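Local coordinates for protein transferrin (Manduca sexta, PDB 6WB6) that transports iron, binding a single Fe(3+) ion per molecule together with a carbonate anion, at residues F425-G430 with R586-A591; T603-A608 with K637-T642; F618-E623 with V630-A635. All coordinates share one frame; numbering follows the deposited sequence.

Contact 1 (F425-G430 with R586-A591)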
ATOM      1  N   PHE A 425       2.730  -9.224   9.847  1.00 22.16           N
ATOM      2  CA  PHE A 425       1.766  -9.125   8.755  1.00 20.79           C
ATOM      3  C   PHE A 425       2.109 -10.204   7.743  1.00 21.65           C
ATOM      4  O   PHE A 425       3.227 -10.740   7.733  1.00 18.09           O
ATOM      5  CB  PHE A 425       1.776  -7.747   8.108  1.00 15.38           C
ATOM      6  CG  PHE A 425       3.094  -7.377   7.490  1.00 17.20           C
ATOM      7  CD1 PHE A 425       4.066  -6.732   8.233  1.00 13.94           C
ATOM      8  CD2 PHE A 425       3.369  -7.697   6.171  1.00 12.99           C
ATOM      9  CE1 PHE A 425       5.288  -6.407   7.674  1.00 18.28           C
ATOM     10  CE2 PHE A 425       4.588  -7.372   5.614  1.00 18.84           C
ATOM     11  CZ  PHE A 425       5.544  -6.724   6.362  1.00 22.37           C
ATOM     12  N   HIS A 426       1.120 -10.533   6.923  1.00 17.57           N
ATOM     13  CA  HIS A 426       1.194 -11.639   5.986  1.00 18.05           C
ATOM     14  C   HIS A 426       0.568 -11.209   4.664  1.00 26.15           C
ATOM     15  O   HIS A 426      -0.125 -10.184   4.582  1.00 19.10           O
ATOM     16  CB  HIS A 426       0.475 -12.864   6.541  1.00 19.63           C
ATOM     17  CG  HIS A 426      -0.967 -12.607   6.820  1.00 21.22           C
ATOM     18  ND1 HIS A 426      -1.446 -12.341   8.085  1.00 25.57           N
ATOM     19  CD2 HIS A 426      -2.035 -12.537   5.989  1.00 19.90           C
ATOM     20  CE1 HIS A 426      -2.753 -12.156   8.023  1.00 30.69           C
ATOM     21  NE2 HIS A 426      -3.132 -12.263   6.761  1.00 18.63           N
ATOM     22  N   GLU A 427       0.823 -12.023   3.630  1.00 22.03           N
ATOM     23  CA  GLU A 427       0.243 -11.825   2.313  1.00 19.50           C
ATOM     24  C   GLU A 427      -1.205 -12.273   2.283  1.00 17.11           C
ATOM     25  O   GLU A 427      -1.603 -13.225   2.960  1.00 23.29           O
ATOM     26  CB  GLU A 427       1.033 -12.591   1.246  1.00 14.87           C
ATOM     27  CG  GLU A 427       2.337 -11.929   0.918  1.00 17.43           C
ATOM     28  CD  GLU A 427       3.108 -12.580  -0.217  1.00 16.82           C
ATOM     29  OE1 GLU A 427       2.772 -13.708  -0.639  1.00 20.84           O
ATOM     30  OE2 GLU A 427       4.081 -11.960  -0.647  1.00 15.97           O
ATOM     31  N   VAL A 428      -2.006 -11.544   1.524  1.00 15.53           N
ATOM     32  CA  VAL A 428      -3.346 -11.992   1.197  1.00 24.85           C
ATOM     33  C   VAL A 428      -3.454 -12.101  -0.318  1.00 18.69           C
ATOM     34  O   VAL A 428      -2.716 -11.464  -1.072  1.00 14.65           O
ATOM     35  CB  VAL A 428      -4.438 -11.064   1.768  1.00 15.67           C
ATOM     36  CG1 VAL A 428      -4.459 -11.171   3.268  1.00 23.53           C
ATOM     37  CG2 VAL A 428      -4.249  -9.635   1.307  1.00 17.91           C
ATOM     38  N   TYR A 429      -4.410 -12.910  -0.756  1.00 21.29           N
ATOM     39  CA  TYR A 429      -4.480 -13.316  -2.148  1.00 29.67           C
ATOM     40  C   TYR A 429      -5.912 -13.222  -2.658  1.00 30.72           C
ATOM     41  O   TYR A 429      -6.858 -12.988  -1.905  1.00 27.34           O
ATOM     42  CB  TYR A 429      -3.943 -14.730  -2.313  1.00 25.38           C
ATOM     43  CG  TYR A 429      -2.601 -14.930  -1.686  1.00 27.76           C
ATOM     44  CD1 TYR A 429      -1.465 -14.397  -2.264  1.00 21.60           C
ATOM     45  CD2 TYR A 429      -2.464 -15.652  -0.515  1.00 27.63           C
ATOM     46  CE1 TYR A 429      -0.223 -14.586  -1.706  1.00 23.97           C
ATOM     47  CE2 TYR A 429      -1.208 -15.848   0.057  1.00 19.60           C
ATOM     48  CZ  TYR A 429      -0.101 -15.310  -0.549  1.00 18.04           C
ATOM     49  OH  TYR A 429       1.152 -15.462  -0.020  1.00 23.75           O
ATOM     50  N   GLY A 430      -6.055 -13.384  -3.969  1.00 37.37           N
ATOM     51  CA  GLY A 430      -7.366 -13.372  -4.588  1.00 34.71           C
ATOM     52  C   GLY A 430      -8.013 -12.006  -4.651  1.00 44.36           C
ATOM     53  O   GLY A 430      -7.483 -11.012  -4.132  1.00 33.39           O
ATOM     54  N   ARG A 586       2.991 -16.338   3.018  1.00 21.43           N
ATOM     55  CA  ARG A 586       4.244 -15.654   3.279  1.00 21.63           C
ATOM     56  C   ARG A 586       4.009 -14.605   4.357  1.00 23.57           C
ATOM     57  O   ARG A 586       3.103 -13.776   4.242  1.00 20.79           O
ATOM     58  CB  ARG A 586       4.791 -14.991   2.024  1.00 20.63           C
ATOM     59  CG  ARG A 586       5.954 -14.095   2.293  1.00 16.61           C
ATOM     60  CD  ARG A 586       6.693 -13.727   1.007  1.00 22.98           C
ATOM     61  NE  ARG A 586       7.315 -14.894   0.402  1.00 24.38           N
ATOM     62  CZ  ARG A 586       7.941 -14.893  -0.777  1.00 27.92           C
ATOM     63  NH1 ARG A 586       8.056 -13.784  -1.498  1.00 28.25           N
ATOM     64  NH2 ARG A 586       8.462 -16.010  -1.235  1.00 30.69           N
ATOM     65  N   THR A 587       4.831 -14.658   5.403  1.00 22.93           N
ATOM     66  CA  THR A 587       4.647 -13.903   6.639  1.00 17.46           C
ATOM     67  C   THR A 587       5.939 -13.202   7.017  1.00 21.20           C
ATOM     68  O   THR A 587       7.016 -13.805   6.945  1.00 21.33           O
ATOM     69  CB  THR A 587       4.280 -14.809   7.783  1.00 21.24           C
ATOM     70  OG1 THR A 587       3.044 -15.463   7.505  1.00 20.85           O
ATOM     71  CG2 THR A 587       4.164 -14.017   9.031  1.00 23.23           C
ATOM     72  N   TRP A 588       5.829 -11.952   7.457  1.00 15.30           N
ATOM     73  CA  TRP A 588       6.969 -11.208   7.967  1.00 18.86           C
ATOM     74  C   TRP A 588       6.955 -11.260   9.483  1.00 21.27           C
ATOM     75  O   TRP A 588       5.910 -11.041  10.115  1.00 20.66           O
ATOM     76  CB  TRP A 588       6.972  -9.764   7.449  1.00 17.04           C
ATOM     77  CG  TRP A 588       7.305  -9.751   5.987  1.00 15.19           C
ATOM     78  CD1 TRP A 588       8.495  -9.432   5.426  1.00 19.61           C
ATOM     79  CD2 TRP A 588       6.416 -10.086   4.891  1.00 15.35           C
ATOM     80  NE1 TRP A 588       8.420  -9.545   4.053  1.00 26.40           N
ATOM     81  CE2 TRP A 588       7.159  -9.959   3.703  1.00 17.87           C
ATOM     82  CE3 TRP A 588       5.072 -10.476   4.805  1.00 17.26           C
ATOM     83  CZ2 TRP A 588       6.610 -10.220   2.443  1.00 21.08           C
ATOM     84  CZ3 TRP A 588       4.522 -10.722   3.540  1.00 18.46           C
ATOM     85  CH2 TRP A 588       5.293 -10.607   2.387  1.00 17.52           C
ATOM     86  N   VAL A 589       8.099 -11.606  10.062  1.00 17.76           N
ATOM     87  CA  VAL A 589       8.180 -11.826  11.497  1.00 20.55           C
ATOM     88  C   VAL A 589       9.174 -10.839  12.073  1.00 17.45           C
ATOM     89  O   VAL A 589      10.086 -10.363  11.387  1.00 19.82           O
ATOM     90  CB  VAL A 589       8.571 -13.271  11.859  1.00 20.37           C
ATOM     91  CG1 VAL A 589       7.590 -14.236  11.277  1.00 17.87           C
ATOM     92  CG2 VAL A 589       9.973 -13.580  11.401  1.00 26.14           C
ATOM     93  N   ALA A 590       8.980 -10.533  13.353  1.00 22.02           N
ATOM     94  CA  ALA A 590       9.790  -9.559  14.058  1.00 17.43           C
ATOM     95  C   ALA A 590      10.116 -10.066  15.454  1.00 19.51           C
ATOM     96  O   ALA A 590       9.466 -10.968  15.985  1.00 15.42           O
ATOM     97  CB  ALA A 590       9.081  -8.203  14.161  1.00 22.41           C
ATOM     98  N   ALA A 591      11.136  -9.459  16.050  1.00 21.44           N
ATOM     99  CA  ALA A 591      11.512  -9.836  17.393  1.00 25.33           C
ATOM    100  C   ALA A 591      10.582  -9.163  18.394  1.00 24.38           C
ATOM    101  O   ALA A 591       9.696  -8.371  18.044  1.00 19.72           O
ATOM    102  CB  ALA A 591      12.965  -9.472  17.669  1.00 21.78           C
TER
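F425 and W588 face each other as an antiparallel hydrogen-bonded pair in the four-stranded sheet of the second transferrin repeat, where strands 422-428 and 587-590 are the two inner neighbours. Strand 422-428 leads on to 437-443, and 587-590 follows 581-582, both members of another sheet; this is consistent with the two-strand crossing between the subdomains of a transferrin lobe. Two backbone bonds hold the pair: W588 N donates to F425 O at 2.9 Å and 170°, and E427 N donates to R586 O, also at 2.9 Å. Between them H426 and T587 form a non-hydrogen-bonded pair, CA to CA 4.2 Å.

The aromatic packing lies on the other face of the sheet. With CG of F425 set between its backbone N and carbonyl carbon (chi1 61°), the ring lies at 14° to the five-membered ring of W588 but slid aside, so that overlap is slight. W588 CB sits over the F425 face, and F425 CE2 meets W588 CE3 at 3.2 Å. W588 CH2 and CZ3 pack on E427 CG, each at 3.6 Å. A serine at W588 would probably leave a gap against the F425 ring and take from E427 CG the indole it packs on.

R586 makes no salt bridge with E427; its NE pairs with D408. At the indole edge E427 OE2, which accepts N633 N, lies 3.5 Å from W588 CH2.

Contact 2 (T603-A608 with K637-T642)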
ATOM      1  N   THR A 603       4.913   0.826   7.347  1.00 17.15           N
ATOM      2  CA  THR A 603       5.429   1.181   6.027  1.00 21.75           C
ATOM      3  C   THR A 603       5.078   0.155   4.961  1.00 19.20           C
ATOM      4  O   THR A 603       4.605   0.559   3.882  1.00 17.45           O
ATOM      5  CB  THR A 603       6.935   1.438   6.095  1.00 19.37           C
ATOM      6  OG1 THR A 603       7.160   2.716   6.701  1.00 26.03           O
ATOM      7  CG2 THR A 603       7.590   1.419   4.698  1.00 20.55           C
ATOM      8  N   PRO A 604       5.264  -1.145   5.170  1.00 21.24           N
ATOM      9  CA  PRO A 604       4.819  -2.092   4.134  1.00 13.66           C
ATOM     10  C   PRO A 604       3.336  -2.049   3.859  1.00 19.03           C
ATOM     11  O   PRO A 604       2.941  -2.191   2.692  1.00 19.06           O
ATOM     12  CB  PRO A 604       5.253  -3.458   4.683  1.00 23.14           C
ATOM     13  CG  PRO A 604       5.796  -3.211   6.044  1.00 22.03           C
ATOM     14  CD  PRO A 604       6.185  -1.782   6.130  1.00 19.53           C
ATOM     15  N   LEU A 605       2.482  -1.862   4.877  1.00 17.11           N
ATOM     16  CA  LEU A 605       1.046  -1.840   4.580  1.00 19.85           C
ATOM     17  C   LEU A 605       0.634  -0.519   3.950  1.00 14.26           C
ATOM     18  O   LEU A 605      -0.375  -0.462   3.227  1.00 15.17           O
ATOM     19  CB  LEU A 605       0.192  -2.083   5.831  1.00 15.72           C
ATOM     20  CG  LEU A 605       0.354  -3.287   6.761  1.00 35.98           C
ATOM     21  CD1 LEU A 605      -0.921  -3.414   7.607  1.00 26.32           C
ATOM     22  CD2 LEU A 605       0.627  -4.594   6.049  1.00 27.00           C
ATOM     23  N   SER A 606       1.378   0.552   4.224  1.00 18.78           N
ATOM     24  CA  SER A 606       1.111   1.803   3.518  1.00 25.17           C
ATOM     25  C   SER A 606       1.532   1.682   2.063  1.00 25.33           C
ATOM     26  O   SER A 606       0.872   2.220   1.178  1.00 15.58           O
ATOM     27  CB  SER A 606       1.837   2.968   4.169  1.00 14.22           C
ATOM     28  OG  SER A 606       1.414   3.178   5.517  1.00 19.66           O
ATOM     29  N   LEU A 607       2.648   0.996   1.804  1.00 21.63           N
ATOM     30  CA  LEU A 607       3.030   0.694   0.429  1.00 21.64           C
ATOM     31  C   LEU A 607       1.962  -0.112  -0.275  1.00 21.06           C
ATOM     32  O   LEU A 607       1.514   0.255  -1.364  1.00 21.47           O
ATOM     33  CB  LEU A 607       4.354  -0.069   0.401  1.00 24.42           C
ATOM     34  CG  LEU A 607       5.565   0.841   0.558  1.00 26.54           C
ATOM     35  CD1 LEU A 607       6.862   0.014   0.738  1.00 22.41           C
ATOM     36  CD2 LEU A 607       5.632   1.754  -0.660  1.00 19.71           C
ATOM     37  N   ALA A 608       1.567  -1.234   0.320  1.00 21.13           N
ATOM     38  CA  ALA A 608       0.626  -2.130  -0.333  1.00 22.61           C
ATOM     39  C   ALA A 608      -0.657  -1.402  -0.678  1.00 23.25           C
ATOM     40  O   ALA A 608      -1.257  -1.633  -1.732  1.00 23.08           O
ATOM     41  CB  ALA A 608       0.328  -3.322   0.572  1.00 22.93           C
ATOM     42  N   LYS A 637      -2.056  -9.913  -3.302  1.00 26.83           N
ATOM     43  CA  LYS A 637      -2.987  -8.845  -3.595  1.00 16.96           C
ATOM     44  C   LYS A 637      -3.068  -7.835  -2.471  1.00 26.41           C
ATOM     45  O   LYS A 637      -3.891  -6.912  -2.531  1.00 29.56           O
ATOM     46  CB  LYS A 637      -4.370  -9.427  -3.848  1.00 21.61           C
ATOM     47  CG  LYS A 637      -4.368 -10.642  -4.774  1.00 28.82           C
ATOM     48  CD  LYS A 637      -3.590 -10.401  -6.048  1.00 37.41           C
ATOM     49  CE  LYS A 637      -4.168  -9.300  -6.879  1.00 25.64           C
ATOM     50  NZ  LYS A 637      -3.761  -9.574  -8.301  1.00 32.28           N
ATOM     51  N   GLY A 638      -2.277  -8.019  -1.426  1.00 20.92           N
ATOM     52  CA  GLY A 638      -2.265  -7.079  -0.331  1.00 15.96           C
ATOM     53  C   GLY A 638      -1.506  -7.635   0.847  1.00 21.95           C
ATOM     54  O   GLY A 638      -0.981  -8.754   0.825  1.00 22.05           O
ATOM     55  N   LEU A 639      -1.480  -6.831   1.889  1.00 21.03           N
ATOM     56  CA  LEU A 639      -0.852  -7.198   3.144  1.00 18.87           C
ATOM     57  C   LEU A 639      -1.849  -6.943   4.253  1.00 25.11           C
ATOM     58  O   LEU A 639      -2.592  -5.960   4.194  1.00 27.33           O
ATOM     59  CB  LEU A 639       0.411  -6.393   3.366  1.00 19.17           C
ATOM     60  CG  LEU A 639       1.467  -6.579   2.280  1.00 17.73           C
ATOM     61  CD1 LEU A 639       2.585  -5.601   2.539  1.00 20.28           C
ATOM     62  CD2 LEU A 639       1.983  -8.041   2.241  1.00 17.49           C
ATOM     63  N   ALA A 640      -1.903  -7.864   5.224  1.00 24.90           N
ATOM     64  CA  ALA A 640      -2.680  -7.689   6.447  1.00 21.79           C
ATOM     65  C   ALA A 640      -1.856  -8.100   7.655  1.00 21.66           C
ATOM     66  O   ALA A 640      -1.058  -9.039   7.585  1.00 18.61           O
ATOM     67  CB  ALA A 640      -3.956  -8.524   6.425  1.00 21.30           C
ATOM     68  N   THR A 641      -2.069  -7.392   8.770  1.00 23.58           N
ATOM     69  CA  THR A 641      -1.478  -7.787  10.037  1.00 19.51           C
ATOM     70  C   THR A 641      -1.985  -9.156  10.446  1.00 21.94           C
ATOM     71  O   THR A 641      -3.140  -9.506  10.208  1.00 17.05           O
ATOM     72  CB  THR A 641      -1.814  -6.765  11.121  1.00 27.21           C
ATOM     73  OG1 THR A 641      -3.232  -6.551  11.153  1.00 20.10           O
ATOM     74  CG2 THR A 641      -1.122  -5.448  10.828  1.00 22.10           C
ATOM     75  N   THR A 642      -1.101  -9.935  11.061  1.00 18.23           N
ATOM     76  CA  THR A 642      -1.406 -11.293  11.477  1.00 25.57           C
ATOM     77  C   THR A 642      -2.111 -11.254  12.829  1.00 19.69           C
ATOM     78  O   THR A 642      -1.564 -10.713  13.794  1.00 19.21           O
ATOM     79  CB  THR A 642      -0.111 -12.112  11.560  1.00 23.89           C
ATOM     80  OG1 THR A 642       0.647 -11.935  10.359  1.00 20.71           O
ATOM     81  CG2 THR A 642      -0.429 -13.578  11.735  1.00 20.46           C
TER
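L639 projects from strand 638-641 onto one side of helix 597-611, where its side chain packs against P604, L605 and A608. At its root, CB is pressed by the CD2 methyl of L605 at 3.2 Å, closer than ordinary carbon-carbon packing, so the two leucines meet without slack where their side chains slant across each other. One bond further out, CG sits 3.9 Å from the CB of A608, a methyl directed at the strand one helical turn on from P604. The chain then places CD1 between P604 and A608, 3.8 Å from A608 CB. On the P604 side the same methyl comes 3.4 Å from P604 O. That carbonyl oxygen is already engaged in the helix, accepting A608 N, so the methyl packs against a satisfied polar atom. The torsion behind this path turns CG of L639 anti to its own carbonyl carbon (chi1 -60°), while the extended chi2 (173°) carries CD1 outward to the helix.

L605 adds a second point of packing through its other branch, CD1, which meets CG2 of T641 at 3.8 Å, the two side chains crossing at about a right angle. The hydroxyl of T641 turns to a different partner, OG1 bonding to D171 of the first transferrin repeat; L605 also touches P170 there, so this edge adjoins the other half of the molecule. No hydrogen bond joins helix and strand.

The axes of helix 603-608 and strand 638-641 come within 7.7 Å, their directions 144° apart. The strand is an outermost one of the four-stranded sheet; K637 and G638 both face V428, a classic beta bulge. The helix packs L607 against helix 360-375, while P604 and L605 reach F425 of strand 422-428.

Contact 3 (F618-E623 with V630-A635)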
ATOM      1  N   PHE A 618       5.213   1.951  -8.780  1.00 21.64           N
ATOM      2  CA  PHE A 618       6.167   0.974  -8.298  1.00 18.37           C
ATOM      3  C   PHE A 618       5.438  -0.352  -8.307  1.00 22.78           C
ATOM      4  O   PHE A 618       4.344  -0.467  -7.748  1.00 23.52           O
ATOM      5  CB  PHE A 618       6.701   1.296  -6.913  1.00 28.18           C
ATOM      6  CG  PHE A 618       7.747   0.324  -6.456  1.00 24.51           C
ATOM      7  CD1 PHE A 618       9.045   0.426  -6.922  1.00 24.33           C
ATOM      8  CD2 PHE A 618       7.424  -0.714  -5.607  1.00 26.09           C
ATOM      9  CE1 PHE A 618      10.014  -0.461  -6.532  1.00 20.45           C
ATOM     10  CE2 PHE A 618       8.396  -1.624  -5.207  1.00 28.05           C
ATOM     11  CZ  PHE A 618       9.689  -1.499  -5.667  1.00 29.37           C
ATOM     12  N   ASN A 619       6.024  -1.338  -8.980  1.00 19.47           N
ATOM     13  CA  ASN A 619       5.354  -2.603  -9.200  1.00 16.96           C
ATOM     14  C   ASN A 619       5.758  -3.508  -8.046  1.00 19.94           C
ATOM     15  O   ASN A 619       6.668  -4.340  -8.141  1.00 21.88           O
ATOM     16  CB  ASN A 619       5.732  -3.164 -10.559  1.00 25.11           C
ATOM     17  CG  ASN A 619       4.844  -4.302 -10.980  1.00 29.41           C
ATOM     18  OD1 ASN A 619       3.922  -4.687 -10.258  1.00 31.16           O
ATOM     19  ND2 ASN A 619       5.107  -4.847 -12.160  1.00 35.64           N
ATOM     20  N   ILE A 620       5.086  -3.297  -6.914  1.00 23.67           N
ATOM     21  CA  ILE A 620       5.477  -3.965  -5.681  1.00 22.60           C
ATOM     22  C   ILE A 620       5.356  -5.480  -5.821  1.00 23.87           C
ATOM     23  O   ILE A 620       6.178  -6.220  -5.289  1.00 19.62           O
ATOM     24  CB  ILE A 620       4.660  -3.420  -4.492  1.00 25.19           C
ATOM     25  CG1 ILE A 620       5.140  -4.060  -3.188  1.00 27.18           C
ATOM     26  CG2 ILE A 620       3.170  -3.627  -4.671  1.00 25.13           C
ATOM     27  CD1 ILE A 620       4.688  -3.319  -1.923  1.00 27.69           C
ATOM     28  N   TYR A 621       4.346  -5.967  -6.543  1.00 20.18           N
ATOM     29  CA  TYR A 621       4.143  -7.402  -6.701  1.00 22.65           C
ATOM     30  C   TYR A 621       4.573  -7.934  -8.062  1.00 24.17           C
ATOM     31  O   TYR A 621       4.329  -9.098  -8.349  1.00 27.81           O
ATOM     32  CB  TYR A 621       2.673  -7.768  -6.470  1.00 28.92           C
ATOM     33  CG  TYR A 621       2.077  -7.193  -5.210  1.00 25.52           C
ATOM     34  CD1 TYR A 621       2.725  -7.308  -3.996  1.00 20.82           C
ATOM     35  CD2 TYR A 621       0.873  -6.516  -5.247  1.00 28.82           C
ATOM     36  CE1 TYR A 621       2.194  -6.784  -2.854  1.00 28.80           C
ATOM     37  CE2 TYR A 621       0.326  -5.988  -4.101  1.00 24.21           C
ATOM     38  CZ  TYR A 621       0.995  -6.124  -2.905  1.00 26.63           C
ATOM     39  OH  TYR A 621       0.482  -5.601  -1.750  1.00 23.22           O
ATOM     40  N   GLY A 622       5.214  -7.131  -8.903  1.00 24.69           N
ATOM     41  CA  GLY A 622       5.525  -7.554 -10.254  1.00 22.81           C
ATOM     42  C   GLY A 622       6.898  -8.217 -10.383  1.00 26.71           C
ATOM     43  O   GLY A 622       7.671  -8.305  -9.434  1.00 22.88           O
ATOM     44  N   GLU A 623       7.182  -8.685 -11.597  1.00 22.20           N
ATOM     45  CA  GLU A 623       8.511  -9.177 -11.943  1.00 29.05           C
ATOM     46  C   GLU A 623       9.561  -8.109 -11.688  1.00 31.41           C
ATOM     47  O   GLU A 623       9.331  -6.925 -11.919  1.00 25.96           O
ATOM     48  CB  GLU A 623       8.568  -9.581 -13.423  1.00 43.78           C
ATOM     49  CG  GLU A 623       8.482 -11.070 -13.706  1.00 48.93           C
ATOM     50  CD  GLU A 623       8.904 -11.412 -15.141  1.00 56.39           C
ATOM     51  OE1 GLU A 623       9.509 -10.545 -15.817  1.00 44.56           O
ATOM     52  OE2 GLU A 623       8.631 -12.547 -15.589  1.00 64.09           O
ATOM     53  N   VAL A 630       9.968 -11.757  -5.798  1.00 18.38           N
ATOM     54  CA  VAL A 630      11.010 -11.071  -5.056  1.00 19.95           C
ATOM     55  C   VAL A 630      10.355 -10.295  -3.917  1.00 24.41           C
ATOM     56  O   VAL A 630       9.525  -9.412  -4.160  1.00 18.19           O
ATOM     57  CB  VAL A 630      11.815 -10.146  -5.969  1.00 17.79           C
ATOM     58  CG1 VAL A 630      13.005  -9.621  -5.223  1.00 16.12           C
ATOM     59  CG2 VAL A 630      12.256 -10.890  -7.236  1.00 31.44           C
ATOM     60  N   ILE A 631      10.738 -10.616  -2.676  1.00 24.43           N
ATOM     61  CA  ILE A 631      10.187 -10.022  -1.448  1.00 22.18           C
ATOM     62  C   ILE A 631       8.734 -10.426  -1.261  1.00 22.34           C
ATOM     63  O   ILE A 631       8.367 -10.976  -0.221  1.00 24.63           O
ATOM     64  CB  ILE A 631      10.308  -8.487  -1.416  1.00 26.55           C
ATOM     65  CG1 ILE A 631      11.781  -8.085  -1.463  1.00 17.58           C
ATOM     66  CG2 ILE A 631       9.682  -7.950  -0.122  1.00 23.79           C
ATOM     67  CD1 ILE A 631      12.066  -6.632  -1.386  1.00 19.95           C
ATOM     68  N   PHE A 632       7.892 -10.133  -2.244  1.00 18.29           N
ATOM     69  CA  PHE A 632       6.495 -10.542  -2.213  1.00 14.95           C
ATOM     70  C   PHE A 632       6.255 -11.534  -3.333  1.00 24.26           C
ATOM     71  O   PHE A 632       6.910 -11.483  -4.377  1.00 17.97           O
ATOM     72  CB  PHE A 632       5.533  -9.333  -2.356  1.00 21.68           C
ATOM     73  CG  PHE A 632       5.836  -8.181  -1.389  1.00 20.48           C
ATOM     74  CD1 PHE A 632       5.461  -8.254  -0.063  1.00 22.20           C
ATOM     75  CD2 PHE A 632       6.503  -7.059  -1.825  1.00 21.94           C
ATOM     76  CE1 PHE A 632       5.762  -7.245   0.825  1.00 17.22           C
ATOM     77  CE2 PHE A 632       6.798  -6.027  -0.956  1.00 24.16           C
ATOM     78  CZ  PHE A 632       6.419  -6.116   0.383  1.00 21.28           C
ATOM     79  N   ASN A 633       5.297 -12.427  -3.130  1.00 20.85           N
ATOM     80  CA  ASN A 633       4.887 -13.266  -4.241  1.00 21.63           C
ATOM     81  C   ASN A 633       4.078 -12.444  -5.226  1.00 18.90           C
ATOM     82  O   ASN A 633       3.271 -11.599  -4.829  1.00 23.77           O
ATOM     83  CB  ASN A 633       4.078 -14.449  -3.754  1.00 24.78           C
ATOM     84  CG  ASN A 633       4.932 -15.431  -3.011  1.00 27.35           C
ATOM     85  OD1 ASN A 633       5.842 -16.002  -3.593  1.00 30.94           O
ATOM     86  ND2 ASN A 633       4.681 -15.597  -1.711  1.00 19.17           N
ATOM     87  N   ASN A 634       4.317 -12.681  -6.516  1.00 23.37           N
ATOM     88  CA  ASN A 634       3.553 -11.991  -7.558  1.00 20.86           C
ATOM     89  C   ASN A 634       2.054 -12.159  -7.362  1.00 22.86           C
ATOM     90  O   ASN A 634       1.282 -11.303  -7.784  1.00 25.93           O
ATOM     91  CB  ASN A 634       3.952 -12.503  -8.953  1.00 22.63           C
ATOM     92  CG  ASN A 634       5.339 -12.037  -9.398  1.00 29.59           C
ATOM     93  OD1 ASN A 634       6.262 -11.854  -8.584  1.00 30.94           O
ATOM     94  ND2 ASN A 634       5.502 -11.869 -10.712  1.00 33.54           N
ATOM     95  N   ALA A 635       1.619 -13.238  -6.713  1.00 29.69           N
ATOM     96  CA  ALA A 635       0.195 -13.456  -6.486  1.00 26.04           C
ATOM     97  C   ALA A 635      -0.371 -12.604  -5.357  1.00 35.35           C
ATOM     98  O   ALA A 635      -1.599 -12.518  -5.217  1.00 27.06           O
ATOM     99  CB  ALA A 635      -0.078 -14.928  -6.169  1.00 21.09           C
TER
HETATM  100  O   HOH W   1       1.993  -9.434 -10.043  1.00 35.83           O
HETATM  101  O   HOH W   2       9.400 -10.045  -7.929  1.00 20.69           O
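Y621 and N634 bring their backbones together where a type I turn from N619 to G622 meets the 630-635 loop, the two CA atoms 4.7 Å apart. There the CA of N634 points its hydrogen at Y621 O, 3.1 Å away with an angle of 152° at the hydrogen.

Aromatic packing dominates the side chains. Y621 turns an edge toward the face of F632 in an offset edge-to-face pair, ring planes at 89° and centroids 5.8 Å apart; its CD1 also meets F632 CB, which lies near the tyrosine plane. I620 wedges in beside them. Its CG1 stands anti to the backbone N (chi1 -176°) and reaches F632 CE2 at 3.4 Å, with CD1 following along the same ring, while CG2 sits over the centre of the Y621 ring.

The polar groups meet less directly. N634 OD1 faces Y621 O as a second acceptor and is instead bonded to N629 N. One water lies 2.9 Å from Y621 O and 3.0 Å from N634 O; another accepts V630 N at 2.8 Å and approaches G622 O at 2.9 Å. K365 of helix 360-375 spans both segments, its NZ donating to I620 O and V630 O.

With no direct N/O hydrogen bond across the contact, cohesion rests mainly on I620 and ring packing, with the N634 CA-H...O contact, K365 and probably water-mediated links.

How the contacts relate
The three contacts touch one another within the second transferrin repeat, away from the annotated iron and carbonate sites, whose ligands lie in the first. Contacts 1 and 2, centres about 8 Å apart, share a sheet: H426 N probably bonds to A640 O at 2.7 Å, joining strands 422-428 and 638-641. Contact 3 is formed within the irregular connection between helix 597-611 and strand 638-641, about 12 Å from contact 2 and 14 Å from contact 1, centre to centre. It reaches contact 2 where Y621 OH comes 3.3 Å from A608 CB, and contact 1 where I631 O lies 3.3 Å from W588 CZ2.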